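Local coordinates for cell wall surface anchor family protein (PDB 4OQ1) that serves as an ancillary pilin of Streptococcus pneumoniae and probably anchors the pilus to the cell wall, at residues Val54-Asp59 against Ser83-Ser88. The protein carries 3 engineered substitutions. Residues are numbered along the deposited sequence; the frame is centred on the assembly and turned at random.
Sequences VWKLDD and SFKKTS
With CG anti to the backbone N (chi1 -174°), the chi2 bend of K86 (71°) brings CD over the indole of W55, whose own CG lies anti to the carbonyl carbon. K86 CD settles over one face, 3.4 Å from the centroid of the five-membered ring, and CE continues above CZ2. The chi4 bend (-53°) then turns the ammonium toward the six-membered ring in an off-centre cation-pi contact, with NZ 4.7 Å from its centroid. Just before the strand, F84 CB meets the indole edge and packs 3.9 Å from W55 CB. The phenyl ring of F84 receives L57 CD2 almost centrally on one face, 3.5 Å from its centroid, while Y61 meets F84 edge-to-face.

Beneath the W55-K86 pair, strands 50-56 and 85-93 run antiparallel. V54 and T87 exchange two backbone bonds, as do K56 and K85; the nearly straight K56 N to K85 O bond measures 2.7 Å. On the opposite face to W55 and K86, the methyls V54 CG2 and T87 CG2 touch at 3.5 Å. Strand 106-110 flanks 54-56 on its other edge, placing the pair inside the mixed sheet of the N-terminal part of the chain. Thus backbone bonds set the strand spacing, while the lysine's aliphatic carbons cover the buried indole and its off-centre ammonium may gain a modest favourable interaction with the pi cloud.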
loop_
_atom_site.group_PDB
_atom_site.type_symbol
_atom_site.label_atom_id
_atom_site.label_comp_id
_atom_site.label_asym_id
_atom_site.label_seq_id
_atom_site.Cartn_x
_atom_site.Cartn_y
_atom_site.Cartn_z
ATOM N N VAL A 54 -7.111 -1.712 36.314
ATOM C CA VAL A 54 -7.340 -3.017 36.909
ATOM C C VAL A 54 -8.578 -3.071 37.834
ATOM O O VAL A 54 -9.109 -2.040 38.297
ATOM C CB VAL A 54 -6.102 -3.535 37.678
ATOM C CG1 VAL A 54 -4.852 -3.489 36.856
ATOM C CG2 VAL A 54 -5.903 -2.782 39.003
ATOM N N TRP A 55 -9.016 -4.273 38.131
ATOM C CA TRP A 55 -9.927 -4.494 39.199
ATOM C C TRP A 55 -9.252 -5.339 40.199
ATOM O O TRP A 55 -8.773 -6.425 39.852
ATOM C CB TRP A 55 -11.135 -5.246 38.686
ATOM C CG TRP A 55 -12.044 -4.474 37.765
ATOM C CD1 TRP A 55 -13.225 -3.841 38.116
ATOM C CD2 TRP A 55 -11.855 -4.212 36.402
ATOM N NE1 TRP A 55 -13.785 -3.233 37.048
ATOM C CE2 TRP A 55 -12.973 -3.397 35.974
ATOM C CE3 TRP A 55 -10.857 -4.508 35.499
ATOM C CZ2 TRP A 55 -13.125 -2.996 34.680
ATOM C CZ3 TRP A 55 -10.978 -4.096 34.183
ATOM C CH2 TRP A 55 -12.115 -3.336 33.788
ATOM N N LYS A 56 -9.315 -4.959 41.456
ATOM C CA LYS A 56 -8.716 -5.766 42.547
ATOM C C LYS A 56 -9.795 -6.648 43.147
ATOM O O LYS A 56 -10.870 -6.154 43.566
ATOM C CB LYS A 56 -8.134 -4.820 43.618
ATOM C CG LYS A 56 -7.427 -5.536 44.808
ATOM C CD LYS A 56 -6.951 -4.546 45.924
ATOM C CE LYS A 56 -6.075 -5.250 46.947
ATOM N NZ LYS A 56 -6.675 -6.462 47.567
ATOM N N LEU A 57 -9.577 -7.951 43.074
ATOM C CA LEU A 57 -10.596 -8.918 43.433
ATOM C C LEU A 57 -10.647 -9.103 44.959
ATOM O O LEU A 57 -9.672 -8.949 45.591
ATOM C CB LEU A 57 -10.396 -10.294 42.734
ATOM C CG LEU A 57 -10.167 -10.448 41.233
ATOM C CD1 LEU A 57 -10.129 -11.919 40.709
ATOM C CD2 LEU A 57 -11.229 -9.759 40.483
ATOM N N ASP A 58 -11.844 -9.369 45.500
ATOM C CA ASP A 58 -12.053 -9.672 46.916
ATOM C C ASP A 58 -11.585 -11.068 47.245
ATOM O O ASP A 58 -11.315 -11.851 46.389
ATOM C CB ASP A 58 -13.532 -9.530 47.279
ATOM C CG ASP A 58 -14.453 -10.555 46.578
ATOM O OD1 ASP A 58 -14.211 -11.765 46.621
ATOM O OD2 ASP A 58 -15.484 -10.174 45.974
ATOM N N ASP A 59 -11.579 -11.409 48.511
ATOM C CA ASP A 59 -11.063 -12.701 48.957
ATOM C C ASP A 59 -11.845 -13.917 48.569
ATOM O O ASP A 59 -11.358 -15.017 48.642
ATOM C CB ASP A 59 -10.939 -12.677 50.452
ATOM C CG ASP A 59 -10.013 -11.612 50.906
ATOM O OD1 ASP A 59 -9.030 -11.318 50.168
ATOM O OD2 ASP A 59 -10.314 -11.074 51.978
ATOM N N SER A 83 -18.419 -5.820 42.835
ATOM C CA SER A 83 -17.840 -5.974 44.139
ATOM C C SER A 83 -16.349 -5.601 44.172
ATOM O O SER A 83 -15.786 -5.637 45.234
ATOM C CB SER A 83 -18.058 -7.386 44.680
ATOM O OG SER A 83 -17.223 -8.318 44.057
ATOM N N PHE A 84 -15.693 -5.316 43.037
ATOM C CA PHE A 84 -14.232 -5.237 43.016
ATOM C C PHE A 84 -13.888 -3.780 43.129
ATOM O O PHE A 84 -14.699 -2.938 42.827
ATOM C CB PHE A 84 -13.619 -5.798 41.707
ATOM C CG PHE A 84 -14.049 -7.198 41.376
ATOM C CD1 PHE A 84 -14.311 -8.091 42.376
ATOM C CD2 PHE A 84 -14.119 -7.596 40.087
ATOM C CE1 PHE A 84 -14.747 -9.359 42.063
ATOM C CE2 PHE A 84 -14.506 -8.917 39.758
ATOM C CZ PHE A 84 -14.880 -9.739 40.764
ATOM N N LYS A 85 -12.660 -3.510 43.547
ATOM C CA LYS A 85 -12.143 -2.179 43.640
ATOM C C LYS A 85 -11.462 -1.870 42.299
ATOM O O LYS A 85 -10.498 -2.528 41.954
ATOM C CB LYS A 85 -11.120 -2.065 44.788
ATOM C CG LYS A 85 -10.396 -0.722 44.896
ATOM C CD LYS A 85 -9.074 -0.731 45.725
ATOM C CE LYS A 85 -8.671 0.717 46.120
ATOM N NZ LYS A 85 -7.416 0.834 46.927
ATOM N N LYS A 86 -11.982 -0.873 41.583
ATOM C CA LYS A 86 -11.427 -0.451 40.329
ATOM C C LYS A 86 -10.298 0.472 40.608
ATOM O O LYS A 86 -10.465 1.470 41.328
ATOM C CB LYS A 86 -12.468 0.274 39.502
ATOM C CG LYS A 86 -11.998 0.627 38.103
ATOM C CD LYS A 86 -11.862 -0.595 37.180
ATOM C CE LYS A 86 -11.117 -0.213 35.899
ATOM N NZ LYS A 86 -11.746 0.979 35.229
ATOM N N THR A 87 -9.112 0.164 40.131
ATOM C CA THR A 87 -8.012 1.119 40.348
ATOM C C THR A 87 -7.129 1.223 39.103
ATOM O O THR A 87 -7.531 0.690 38.037
ATOM C CB THR A 87 -7.260 0.831 41.648
ATOM O OG1 THR A 87 -6.398 1.918 41.960
ATOM C CG2 THR A 87 -6.471 -0.459 41.614
ATOM N N SER A 88 -5.986 1.911 39.214
ATOM C CA SER A 88 -5.035 1.934 38.137
ATOM C C SER A 88 -3.616 2.235 38.566
ATOM O O SER A 88 -3.401 2.755 39.630
ATOM C CB SER A 88 -5.562 2.908 37.098
ATOM O OG SER A 88 -5.183 4.214 37.462
#